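PDB 6D8V: probable chemoreceptor (Methyl-accepting chemotaxis) transmembrane protein from Rhizobium meliloti, which probably senses quaternary ammonium compounds through an extracytoplasmic Cache-type domain and passes the signal to the bacterial chemotaxis machinery. Local coordinates for residues Thr5-Gly10 with Pro244-Val249; Thr13-Ile18 with Val263-Pro268; Glu220-Ala225 with Arg232-Leu237; Ile172-Leu177 with Glu208-Glu213. One frame throughout, in Å; residues are numbered along the deposited sequence.

In the fold
Three of the four contacts build one end of this elongated sensor. Contacts 1 and 2, centred 8 Å apart, both press the long helix 2-45 against the four-stranded sheet, first on strand 243-254 and then on its neighbour 259-268. Contact 3, centred 11 Å from contact 1, adds helix 219-228 to the other face of that sheet, beside edge strand 232-239. Contact 4, 23 Å from contact 1 between centres, joins the start of helix 174-183, within the first PDC sensor domain, to the loop that precedes helix 219-228; an E213-K223 salt bridge ties it to contact 3. It does not reach the pocket: the side chain of M211 is about 11 Å from the bound 1,1-dimethyl-prolinium.

Contact 1 (Thr5-Gly10 with Pro244-Val249); sequences TLVFDG and PFDRVV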
loop_
_atom_site.group_PDB
_atom_site.type_symbol
_atom_site.label_atom_id
_atom_site.label_comp_id
_atom_site.label_asym_id
_atom_site.label_seq_id
_atom_site.Cartn_x
_atom_site.Cartn_y
_atom_site.Cartn_z
ATOM N N THR A 5 -6.606 25.184 20.420
ATOM C CA THR A 5 -5.431 25.468 19.601
ATOM C C THR A 5 -4.250 24.600 20.024
ATOM O O THR A 5 -3.565 24.019 19.176
ATOM C CB THR A 5 -5.076 26.950 19.689
ATOM O OG1 THR A 5 -4.532 27.379 18.437
ATOM N N LEU A 6 -4.013 24.484 21.334
ATOM C CA LEU A 6 -2.925 23.644 21.830
ATOM C C LEU A 6 -3.136 22.179 21.461
ATOM O O LEU A 6 -2.178 21.472 21.126
ATOM C CB LEU A 6 -2.796 23.806 23.345
ATOM C CG LEU A 6 -1.958 22.771 24.091
ATOM C CD1 LEU A 6 -0.682 22.477 23.330
ATOM C CD2 LEU A 6 -1.639 23.270 25.488
ATOM N N VAL A 7 -4.377 21.697 21.531
ATOM C CA VAL A 7 -4.649 20.335 21.082
ATOM C C VAL A 7 -4.327 20.203 19.602
ATOM O O VAL A 7 -3.688 19.235 19.170
ATOM C CB VAL A 7 -6.111 19.946 21.387
ATOM C CG1 VAL A 7 -6.420 18.562 20.846
ATOM C CG2 VAL A 7 -6.370 19.999 22.885
ATOM N N PHE A 8 -4.752 21.184 18.803
ATOM C CA PHE A 8 -4.461 21.162 17.371
ATOM C C PHE A 8 -2.953 21.143 17.108
ATOM O O PHE A 8 -2.474 20.356 16.281
ATOM C CB PHE A 8 -5.126 22.365 16.698
ATOM C CG PHE A 8 -5.186 22.279 15.200
ATOM C CD1 PHE A 8 -4.911 21.094 14.539
ATOM C CD2 PHE A 8 -5.512 23.397 14.449
ATOM C CE1 PHE A 8 -4.963 21.028 13.151
ATOM C CE2 PHE A 8 -5.566 23.335 13.066
ATOM C CZ PHE A 8 -5.291 22.150 12.416
ATOM N N ASP A 9 -2.183 21.976 17.812
ATOM C CA ASP A 9 -0.739 21.989 17.582
ATOM C C ASP A 9 -0.107 20.654 17.967
ATOM O O ASP A 9 0.539 20.002 17.137
ATOM C CB ASP A 9 -0.083 23.146 18.343
ATOM C CG ASP A 9 -0.479 24.514 17.792
ATOM O OD1 ASP A 9 -0.820 24.619 16.591
ATOM O OD2 ASP A 9 -0.446 25.492 18.567
ATOM N N GLY A 10 -0.293 20.219 19.217
ATOM C CA GLY A 10 0.312 18.964 19.658
ATOM C C GLY A 10 0.002 17.802 18.732
ATOM O O GLY A 10 0.892 17.030 18.356
ATOM N N PRO A 244 -15.352 12.248 25.047
ATOM C CA PRO A 244 -15.401 12.776 23.696
ATOM C C PRO A 244 -14.076 13.382 23.408
ATOM O O PRO A 244 -13.296 13.634 24.296
ATOM C CB PRO A 244 -16.510 13.808 23.760
ATOM C CG PRO A 244 -16.703 14.123 25.198
ATOM C CD PRO A 244 -15.597 13.471 25.937
ATOM N N PHE A 245 -13.791 13.547 22.141
ATOM C CA PHE A 245 -12.465 13.904 21.740
ATOM C C PHE A 245 -12.488 14.665 20.474
ATOM O O PHE A 245 -13.522 14.887 19.884
ATOM C CB PHE A 245 -11.588 12.682 21.592
ATOM C CG PHE A 245 -12.127 11.650 20.669
ATOM C CD1 PHE A 245 -11.860 10.348 20.890
ATOM C CD2 PHE A 245 -12.870 11.987 19.588
ATOM C CE1 PHE A 245 -12.353 9.399 20.048
ATOM C CE2 PHE A 245 -13.347 11.065 18.739
ATOM C CZ PHE A 245 -13.101 9.772 18.967
ATOM N N ASP A 246 -11.307 15.078 20.085
ATOM C CA ASP A 246 -11.135 15.814 18.842
ATOM C C ASP A 246 -10.430 14.933 17.817
ATOM O O ASP A 246 -9.571 14.116 18.161
ATOM C CB ASP A 246 -10.314 17.089 19.068
ATOM C CG ASP A 246 -10.977 18.056 20.027
ATOM O OD1 ASP A 246 -12.117 18.487 19.750
ATOM O OD2 ASP A 246 -10.354 18.388 21.058
ATOM N N ARG A 247 -10.785 15.114 16.547
ATOM C CA ARG A 247 -10.160 14.387 15.446
ATOM C C ARG A 247 -9.386 15.388 14.605
ATOM O O ARG A 247 -9.981 16.276 13.990
ATOM C CB ARG A 247 -11.201 13.657 14.599
ATOM C CG ARG A 247 -10.614 12.836 13.462
ATOM C CD ARG A 247 -10.684 11.341 13.736
ATOM N NE ARG A 247 -12.024 10.795 13.502
ATOM C CZ ARG A 247 -12.469 9.657 14.020
ATOM N NH1 ARG A 247 -11.688 8.937 14.812
ATOM N NH2 ARG A 247 -13.697 9.247 13.751
ATOM N N VAL A 248 -8.063 15.255 14.584
ATOM C CA VAL A 248 -7.214 16.065 13.722
ATOM C C VAL A 248 -6.832 15.233 12.507
ATOM O O VAL A 248 -6.377 14.089 12.645
ATOM C CB VAL A 248 -5.961 16.561 14.464
ATOM C CG1 VAL A 248 -5.019 17.230 13.492
ATOM C CG2 VAL A 248 -6.345 17.525 15.562
ATOM N N VAL A 249 -7.014 15.802 11.320
ATOM C CA VAL A 249 -6.664 15.143 10.069
ATOM C C VAL A 249 -5.438 15.833 9.490
ATOM O O VAL A 249 -5.348 17.066 9.487
ATOM C CB VAL A 249 -7.847 15.158 9.080
ATOM C CG1 VAL A 249 -9.133 14.840 9.810
ATOM C CG2 VAL A 249 -7.954 16.500 8.411
#
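F8 and V248 form the close-packed part of this contact between helix 2-45 and strand 243-254. V248 brings both methyls to one edge of the phenyl ring, at CD1 and CE1: CG1 meets F8 CE1 at 3.8 Å, near the ring plane, while V248 CG2 lies 4.0 Å from F8 CD1. The F8 ring reaches the strand because CG is anti to the backbone N (chi1 -166°), which brings the end of the side chain nearer than its start. The long aromatic side chain spans the distance from helix to strand, and the beta-branched valine offers it two methyls at once. The two side chains cross at about a right angle.

One residue earlier on the helix, and two back along the strand, the fit between these segments is looser. V7, unlike F8, points at the strand, yet its CG1 meets a carboxylate oxygen, D246 OD2, at 3.9 Å, a van der Waals approach without a polar bond. The other oxygen, D246 OD1, is salt-bridged to the C-terminal R269 and accepts from the backbone N of N236, so OD1 of this buried acid is satisfied. On the outer side of the helix D9 points away into solvent and pairs with K12, whose charge also lies against the F8 ring in a cation-pi contact. A long N-terminal helix packed across an antiparallel sheet in this way is consistent with the Cache sensor fold.

Contact 2 (Thr13-Ile18 with Val263-Pro268); sequences TEARAI and VLVDVP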
loop_
_atom_site.group_PDB
_atom_site.type_symbol
_atom_site.label_atom_id
_atom_site.label_comp_id
_atom_site.label_asym_id
_atom_site.label_seq_id
_atom_site.Cartn_x
_atom_site.Cartn_y
_atom_site.Cartn_z
ATOM N N THR A 13 2.006 18.233 15.581
ATOM C CA THR A 13 3.412 17.888 15.775
ATOM C C THR A 13 3.619 16.382 15.726
ATOM O O THR A 13 4.601 15.893 15.155
ATOM C CB THR A 13 3.904 18.456 17.107
ATOM O OG1 THR A 13 4.160 19.859 16.963
ATOM C CG2 THR A 13 5.167 17.742 17.554
ATOM N N GLU A 14 2.690 15.634 16.309
ATOM C CA GLU A 14 2.792 14.184 16.343
ATOM C C GLU A 14 2.395 13.569 14.999
ATOM O O GLU A 14 2.988 12.573 14.565
ATOM C CB GLU A 14 1.915 13.682 17.488
ATOM C CG GLU A 14 2.015 12.233 17.849
ATOM C CD GLU A 14 1.069 11.899 18.984
ATOM O OE1 GLU A 14 1.028 12.676 19.964
ATOM O OE2 GLU A 14 0.354 10.876 18.890
ATOM N N ALA A 15 1.396 14.147 14.322
ATOM C CA ALA A 15 1.063 13.687 12.974
ATOM C C ALA A 15 2.212 13.929 12.013
ATOM O O ALA A 15 2.487 13.078 11.158
ATOM C CB ALA A 15 -0.207 14.372 12.455
ATOM N N ARG A 16 2.896 15.074 12.143
ATOM C CA ARG A 16 4.097 15.318 11.350
ATOM C C ARG A 16 5.124 14.213 11.570
ATOM O O ARG A 16 5.729 13.718 10.612
ATOM C CB ARG A 16 4.671 16.699 11.686
ATOM C CG ARG A 16 5.990 17.054 10.992
ATOM C CD ARG A 16 6.090 18.552 10.686
ATOM N NE ARG A 16 5.580 19.392 11.768
ATOM C CZ ARG A 16 4.463 20.118 11.703
ATOM N NH1 ARG A 16 3.729 20.127 10.596
ATOM N NH2 ARG A 16 4.082 20.851 12.745
ATOM N N ALA A 17 5.311 13.789 12.822
ATOM C CA ALA A 17 6.204 12.668 13.108
ATOM C C ALA A 17 5.715 11.370 12.467
ATOM O O ALA A 17 6.513 10.616 11.898
ATOM C CB ALA A 17 6.348 12.488 14.616
ATOM N N ILE A 18 4.411 11.079 12.565
ATOM C CA ILE A 18 3.872 9.831 12.025
ATOM C C ILE A 18 3.983 9.816 10.513
ATOM O O ILE A 18 4.286 8.779 9.909
ATOM C CB ILE A 18 2.408 9.635 12.461
ATOM C CG1 ILE A 18 2.287 9.496 13.993
ATOM C CG2 ILE A 18 1.768 8.459 11.699
ATOM C CD1 ILE A 18 3.211 8.456 14.598
ATOM N N VAL A 263 -3.206 11.186 8.113
ATOM C CA VAL A 263 -3.065 10.763 9.492
ATOM C C VAL A 263 -4.245 11.341 10.254
ATOM O O VAL A 263 -4.595 12.515 10.084
ATOM C CB VAL A 263 -1.725 11.237 10.080
ATOM C CG1 VAL A 263 -1.624 10.880 11.540
ATOM C CG2 VAL A 263 -0.568 10.626 9.308
ATOM N N LEU A 264 -4.896 10.508 11.043
ATOM C CA LEU A 264 -5.916 10.953 11.975
ATOM C C LEU A 264 -5.362 10.752 13.370
ATOM O O LEU A 264 -4.880 9.665 13.704
ATOM C CB LEU A 264 -7.219 10.165 11.824
ATOM C CG LEU A 264 -7.849 10.024 10.446
ATOM C CD1 LEU A 264 -9.142 9.241 10.587
ATOM C CD2 LEU A 264 -8.099 11.387 9.828
ATOM N N VAL A 265 -5.432 11.789 14.180
ATOM C CA VAL A 265 -4.928 11.732 15.540
ATOM C C VAL A 265 -6.079 12.138 16.445
ATOM O O VAL A 265 -6.633 13.237 16.306
ATOM C CB VAL A 265 -3.682 12.619 15.720
ATOM C CG1 VAL A 265 -3.843 13.908 14.921
ATOM C CG2 VAL A 265 -3.405 12.878 17.193
ATOM N N ASP A 266 -6.471 11.229 17.328
ATOM C CA ASP A 266 -7.622 11.418 18.190
ATOM C C ASP A 266 -7.125 11.772 19.582
ATOM O O ASP A 266 -6.335 11.024 20.171
ATOM C CB ASP A 266 -8.487 10.156 18.219
ATOM C CG ASP A 266 -9.267 9.941 16.917
ATOM O OD1 ASP A 266 -9.295 10.861 16.072
ATOM O OD2 ASP A 266 -9.863 8.857 16.735
ATOM N N VAL A 267 -7.569 12.918 20.087
ATOM C CA VAL A 267 -7.150 13.412 21.392
ATOM C C VAL A 267 -8.393 13.565 22.259
ATOM O O VAL A 267 -9.306 14.312 21.904
ATOM C CB VAL A 267 -6.387 14.745 21.292
ATOM C CG1 VAL A 267 -5.766 15.107 22.633
ATOM C CG2 VAL A 267 -5.307 14.656 20.208
ATOM N N PRO A 268 -8.493 12.851 23.378
ATOM C CA PRO A 268 -9.669 12.983 24.242
ATOM C C PRO A 268 -9.598 14.215 25.134
ATOM O O PRO A 268 -8.523 14.679 25.528
ATOM C CB PRO A 268 -9.629 11.698 25.077
ATOM C CG PRO A 268 -8.176 11.332 25.125
ATOM C CD PRO A 268 -7.553 11.819 23.852
#
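A15 and I18 on the helix, V263 and V265 on the strand, make this contact without a ring, amide or carboxylate among them; no flat group presents a face or an edge, and the closest approaches are between methyls. V263 is the central piece. Its CG1 lies 3.9 Å from A15 CB, and its CG2 is 4.0 Å from I18 CG2, so CG1 packs mainly on A15 and CG2 on I18, two residues one helical turn apart. That division follows from a first torsion of 176°, which sets CG1 anti to the backbone N and leaves CG2 beside it. V265, two residues further on and on the same face of the strand, adds a longer approach of CG1 to A15 CB at 4.4 Å.

Alanine fits where the helix comes nearest the strand: A15 and V263 have CA atoms only 6.1 Å apart, and a single methyl fills the interval. I18 starts toward the strand and touches with its CG2 branch, while CG1 and CD1 lead away; its side chain also meets V184. All four residues are buried and wholly apolar here. The segment axes approach to 8.8 Å and run at 141° to each other. Strand 259-268 lies between strands 191-195 and 243-254 in the sheet, with A15 also touching Y250 of the latter, while L264 points to the face away from helix 2-45.

Contact 3 (Glu220-Ala225 with Arg232-Leu237); sequences ESVKDA and RMIENL
Helix 219-228 is followed by the antiparallel strand 232-239, an outermost strand of the four-stranded sheet within this chain, and packs on it through A225 and S221, which meet R232. The segments run at 176°, nearly antiparallel, with axes 8.4 Å apart. R232 lies along the helix with the aliphatic part of its chain: CG is 3.7 Å from A225 CB, and R232 CB is 4.1 Å from S221 CB. Small residues here allow that close approach. Bends at chi2 (-63°) and chi3 then carry the guanidinium across A225, whose CA lies over one face, while D224 CB sits in plane at its edge, 3.4 Å from R232 NH2. Deeper in, V222 CG2 meets I234 CD1 at 4.2 Å, an apolar contact between two buried side chains. M233, between R232 and I234, points away and meets V7 and F8 of helix 2-45, so the two helices cover opposite faces of the sheet. Replacing R232 by alanine removes the chain beyond CB and is likely to leave A225 and S221 O without aliphatic cover and D224 without a distant positive charge. With D224 OD2 4.9 Å from R232 NH2, the arginine probably contributes chiefly through its hydrocarbon chain.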
loop_
_atom_site.group_PDB
_atom_site.type_symbol
_atom_site.label_atom_id
_atom_site.label_comp_id
_atom_site.label_asym_id
_atom_site.label_seq_id
_atom_site.Cartn_x
_atom_site.Cartn_y
_atom_site.Cartn_z
ATOM N N GLU A 220 -16.995 16.237 5.939
ATOM C CA GLU A 220 -16.686 17.263 4.949
ATOM C C GLU A 220 -15.288 17.831 5.156
ATOM O O GLU A 220 -14.578 18.120 4.184
ATOM C CB GLU A 220 -17.732 18.377 4.990
ATOM C CG GLU A 220 -18.882 18.195 4.007
ATOM C CD GLU A 220 -18.500 18.549 2.580
ATOM O OE1 GLU A 220 -17.436 19.171 2.382
ATOM O OE2 GLU A 220 -19.269 18.205 1.658
ATOM N N SER A 221 -14.867 17.994 6.410
ATOM C CA SER A 221 -13.518 18.494 6.653
ATOM C C SER A 221 -12.470 17.524 6.116
ATOM O O SER A 221 -11.448 17.949 5.569
ATOM C CB SER A 221 -13.313 18.761 8.143
ATOM O OG SER A 221 -14.048 19.909 8.551
ATOM N N VAL A 222 -12.717 16.217 6.238
ATOM C CA VAL A 222 -11.830 15.234 5.618
ATOM C C VAL A 222 -11.724 15.480 4.119
ATOM O O VAL A 222 -10.624 15.527 3.557
ATOM C CB VAL A 222 -12.322 13.807 5.918
ATOM C CG1 VAL A 222 -11.526 12.790 5.121
ATOM C CG2 VAL A 222 -12.216 13.521 7.403
ATOM N N LYS A 223 -12.868 15.642 3.446
ATOM C CA LYS A 223 -12.857 15.936 2.015
ATOM C C LYS A 223 -12.141 17.250 1.712
ATOM O O LYS A 223 -11.437 17.355 0.694
ATOM C CB LYS A 223 -14.289 15.961 1.476
ATOM C CG LYS A 223 -15.043 14.640 1.670
ATOM C CD LYS A 223 -14.226 13.444 1.175
ATOM C CE LYS A 223 -14.869 12.100 1.522
ATOM N NZ LYS A 223 -13.982 10.952 1.164
ATOM N N ASP A 224 -12.296 18.253 2.586
ATOM C CA ASP A 224 -11.625 19.534 2.375
ATOM C C ASP A 224 -10.139 19.460 2.702
ATOM O O ASP A 224 -9.314 20.036 1.982
ATOM C CB ASP A 224 -12.303 20.626 3.201
ATOM C CG ASP A 224 -13.721 20.882 2.750
ATOM O OD1 ASP A 224 -14.009 20.611 1.564
ATOM O OD2 ASP A 224 -14.545 21.342 3.571
ATOM N N ALA A 225 -9.773 18.768 3.783
ATOM C CA ALA A 225 -8.356 18.520 4.044
ATOM C C ALA A 225 -7.711 17.798 2.867
ATOM O O ALA A 225 -6.611 18.157 2.428
ATOM C CB ALA A 225 -8.185 17.710 5.329
ATOM N N ARG A 232 -6.925 19.767 9.026
ATOM C CA ARG A 232 -8.195 20.185 9.594
ATOM C C ARG A 232 -8.361 19.541 10.968
ATOM O O ARG A 232 -7.654 18.589 11.320
ATOM C CB ARG A 232 -9.373 19.821 8.675
ATOM C CG ARG A 232 -9.359 20.543 7.336
ATOM C CD ARG A 232 -9.488 22.063 7.508
ATOM N NE ARG A 232 -8.600 22.794 6.601
ATOM C CZ ARG A 232 -8.791 22.906 5.291
ATOM N NH1 ARG A 232 -7.926 23.585 4.551
ATOM N NH2 ARG A 232 -9.839 22.327 4.718
ATOM N N MET A 233 -9.292 20.087 11.753
ATOM C CA MET A 233 -9.628 19.537 13.059
ATOM C C MET A 233 -11.137 19.429 13.179
ATOM O O MET A 233 -11.850 20.426 13.039
ATOM C CB MET A 233 -9.073 20.391 14.197
ATOM C CG MET A 233 -9.037 19.678 15.549
ATOM S SD MET A 233 -8.827 20.857 16.899
ATOM C CE MET A 233 -8.083 19.835 18.170
ATOM N N ILE A 234 -11.612 18.217 13.434
ATOM C CA ILE A 234 -13.013 17.957 13.725
ATOM C C ILE A 234 -13.196 18.082 15.231
ATOM O O ILE A 234 -12.548 17.363 16.000
ATOM C CB ILE A 234 -13.421 16.568 13.218
ATOM C CG1 ILE A 234 -12.855 16.370 11.811
ATOM C CG2 ILE A 234 -14.927 16.423 13.200
ATOM C CD1 ILE A 234 -13.065 15.000 11.231
ATOM N N GLU A 235 -14.048 19.015 15.654
ATOM C CA GLU A 235 -14.177 19.335 17.067
ATOM C C GLU A 235 -15.342 18.585 17.694
ATOM O O GLU A 235 -16.430 18.501 17.118
ATOM C CB GLU A 235 -14.362 20.838 17.271
ATOM C CG GLU A 235 -13.146 21.678 16.930
ATOM C CD GLU A 235 -13.344 23.151 17.247
ATOM O OE1 GLU A 235 -14.502 23.621 17.232
ATOM O OE2 GLU A 235 -12.334 23.833 17.518
ATOM N N ASN A 236 -15.077 18.022 18.846
ATOM C CA ASN A 236 -16.092 17.365 19.590
ATOM C C ASN A 236 -16.895 16.313 18.919
ATOM O O ASN A 236 -17.991 16.584 18.486
ATOM C CB ASN A 236 -16.999 18.316 20.308
ATOM C CG ASN A 236 -17.287 17.839 21.682
ATOM O OD1 ASN A 236 -17.162 16.673 21.973
ATOM N ND2 ASN A 236 -17.624 18.732 22.540
ATOM N N LEU A 237 -16.317 15.138 18.741
ATOM C CA LEU A 237 -17.098 14.030 18.250
ATOM C C LEU A 237 -17.002 12.942 19.248
ATOM O O LEU A 237 -16.068 12.923 20.031
ATOM C CB LEU A 237 -16.651 13.550 16.896
ATOM C CG LEU A 237 -15.238 13.712 16.442
ATOM C CD1 LEU A 237 -14.625 12.368 16.554
ATOM C CD2 LEU A 237 -15.325 14.048 14.997
#

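Contact 4 (Ile172-Leu177 with Glu208-Glu213); sequences ISLAAL and ELLMKE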
loop_
_atom_site.group_PDB
_atom_site.type_symbol
_atom_site.label_atom_id
_atom_site.label_comp_id
_atom_site.label_asym_id
_atom_site.label_seq_id
_atom_site.Cartn_x
_atom_site.Cartn_y
_atom_site.Cartn_z
ATOM N N ILE A 172 1.904 -3.761 1.051
ATOM C CA ILE A 172 1.896 -3.366 2.452
ATOM C C ILE A 172 0.570 -3.831 3.027
ATOM O O ILE A 172 -0.494 -3.345 2.618
ATOM C CB ILE A 172 2.057 -1.850 2.631
ATOM C CG1 ILE A 172 3.307 -1.343 1.901
ATOM C CG2 ILE A 172 2.126 -1.503 4.105
ATOM C CD1 ILE A 172 3.565 0.143 2.088
ATOM N N SER A 173 0.628 -4.787 3.948
ATOM C CA SER A 173 -0.585 -5.273 4.577
ATOM C C SER A 173 -1.173 -4.191 5.469
ATOM O O SER A 173 -0.446 -3.427 6.112
ATOM C CB SER A 173 -0.297 -6.531 5.391
ATOM O OG SER A 173 0.275 -6.213 6.644
ATOM N N LEU A 174 -2.502 -4.112 5.494
ATOM C CA LEU A 174 -3.133 -3.126 6.356
ATOM C C LEU A 174 -2.795 -3.365 7.821
ATOM O O LEU A 174 -2.876 -2.432 8.630
ATOM C CB LEU A 174 -4.642 -3.130 6.135
ATOM C CG LEU A 174 -5.229 -2.082 5.185
ATOM C CD1 LEU A 174 -4.323 -1.834 4.012
ATOM C CD2 LEU A 174 -6.603 -2.537 4.698
ATOM N N ALA A 175 -2.401 -4.592 8.173
ATOM C CA ALA A 175 -1.944 -4.894 9.525
ATOM C C ALA A 175 -0.574 -4.292 9.803
ATOM O O ALA A 175 -0.355 -3.700 10.866
ATOM C CB ALA A 175 -1.907 -6.401 9.731
ATOM N N ALA A 176 0.361 -4.442 8.860
ATOM C CA ALA A 176 1.675 -3.820 9.000
ATOM C C ALA A 176 1.561 -2.327 9.286
ATOM O O ALA A 176 2.279 -1.798 10.143
ATOM C CB ALA A 176 2.511 -4.057 7.740
ATOM N N LEU A 177 0.674 -1.626 8.568
ATOM C CA LEU A 177 0.469 -0.206 8.845
ATOM C C LEU A 177 -0.008 -0.002 10.279
ATOM O O LEU A 177 0.558 0.797 11.033
ATOM C CB LEU A 177 -0.535 0.387 7.858
ATOM C CG LEU A 177 -0.136 0.597 6.411
ATOM C CD1 LEU A 177 -1.266 1.294 5.678
ATOM C CD2 LEU A 177 1.145 1.421 6.324
ATOM N N GLU A 208 -13.760 -3.712 10.964
ATOM C CA GLU A 208 -14.864 -3.635 10.016
ATOM C C GLU A 208 -14.794 -2.370 9.161
ATOM O O GLU A 208 -15.269 -2.371 8.019
ATOM C CB GLU A 208 -16.194 -3.728 10.775
ATOM C CG GLU A 208 -16.427 -5.088 11.448
ATOM C CD GLU A 208 -16.296 -5.052 12.973
ATOM O OE1 GLU A 208 -17.341 -5.111 13.681
ATOM O OE2 GLU A 208 -15.148 -4.978 13.467
ATOM N N LEU A 209 -14.175 -1.299 9.670
ATOM C CA LEU A 209 -14.084 -0.034 8.941
ATOM C C LEU A 209 -13.036 -0.030 7.836
ATOM O O LEU A 209 -13.050 0.881 7.000
ATOM C CB LEU A 209 -13.778 1.120 9.903
ATOM C CG LEU A 209 -14.952 1.599 10.760
ATOM C CD1 LEU A 209 -14.522 2.646 11.784
ATOM C CD2 LEU A 209 -16.047 2.155 9.870
ATOM N N LEU A 210 -12.130 -0.999 7.798
ATOM C CA LEU A 210 -11.046 -0.923 6.830
ATOM C C LEU A 210 -11.578 -0.978 5.403
ATOM O O LEU A 210 -12.542 -1.691 5.107
ATOM C CB LEU A 210 -10.044 -2.047 7.060
ATOM C CG LEU A 210 -9.324 -1.906 8.398
ATOM C CD1 LEU A 210 -8.498 -3.133 8.727
ATOM C CD2 LEU A 210 -8.462 -0.672 8.363
ATOM N N MET A 211 -10.948 -0.198 4.520
ATOM C CA MET A 211 -11.252 -0.236 3.096
ATOM C C MET A 211 -12.545 0.508 2.777
ATOM O O MET A 211 -12.862 0.744 1.605
ATOM C CB MET A 211 -11.347 -1.687 2.619
ATOM C CG MET A 211 -10.023 -2.321 2.245
ATOM S SD MET A 211 -10.226 -4.012 1.660
ATOM C CE MET A 211 -11.482 -3.778 0.407
ATOM N N LYS A 212 -13.316 0.849 3.807
ATOM C CA LYS A 212 -14.523 1.641 3.632
ATOM C C LYS A 212 -14.188 3.128 3.660
ATOM O O LYS A 212 -13.173 3.541 4.226
ATOM C CB LYS A 212 -15.546 1.315 4.718
ATOM C CG LYS A 212 -15.990 -0.131 4.712
ATOM C CD LYS A 212 -17.205 -0.345 5.612
ATOM C CE LYS A 212 -17.779 -1.765 5.510
ATOM N NZ LYS A 212 -16.916 -2.797 6.145
ATOM N N GLU A 213 -15.052 3.929 3.038
ATOM C CA GLU A 213 -14.847 5.367 2.986
ATOM C C GLU A 213 -15.273 6.015 4.296
ATOM O O GLU A 213 -16.236 5.597 4.943
ATOM C CB GLU A 213 -15.621 5.992 1.822
ATOM C CG GLU A 213 -15.372 7.485 1.649
ATOM C CD GLU A 213 -15.966 8.036 0.368
ATOM O OE1 GLU A 213 -16.840 7.369 -0.230
ATOM O OE2 GLU A 213 -15.553 9.140 -0.045
#
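L174 makes all the apolar contacts, through one methyl. Its CD2 lies 4.2 Å from L210 CB and equally 4.2 Å from M211 CG, fitting against two consecutive residues of the facing loop. Leucine suits the place because it points toward the loop and reaches it with a branched end. M211 answers with the middle of its chain, which is extended about CB-CG (chi2 -179°), so that SD leads away from the leucine and CG does the touching. Only 113 Å² is buried in all, so this is a light touch rather than a core.

Hydrogen bonds shape each partner separately. S173 is the N-cap of helix 174-183: its OG accepts from A176 N at 2.8 Å, with an N-H...O angle of 163°, and a serine hydroxyl is well suited to a backbone N-H that the first turn of a helix leaves unpaired. On the facing loop, L209 to K212 form a type II beta turn, in which K212 N donates to L209 O at 3.2 Å. M211 takes the third position with a positive phi of 77°, and the turn thereby presents L210 and M211 together to L174.

The loop lies between strand 191-195 and helix 219-228, bonded through the backbones of M211 and K212 to W201, while L174 and M211 both also touch T150 of strand 149-160.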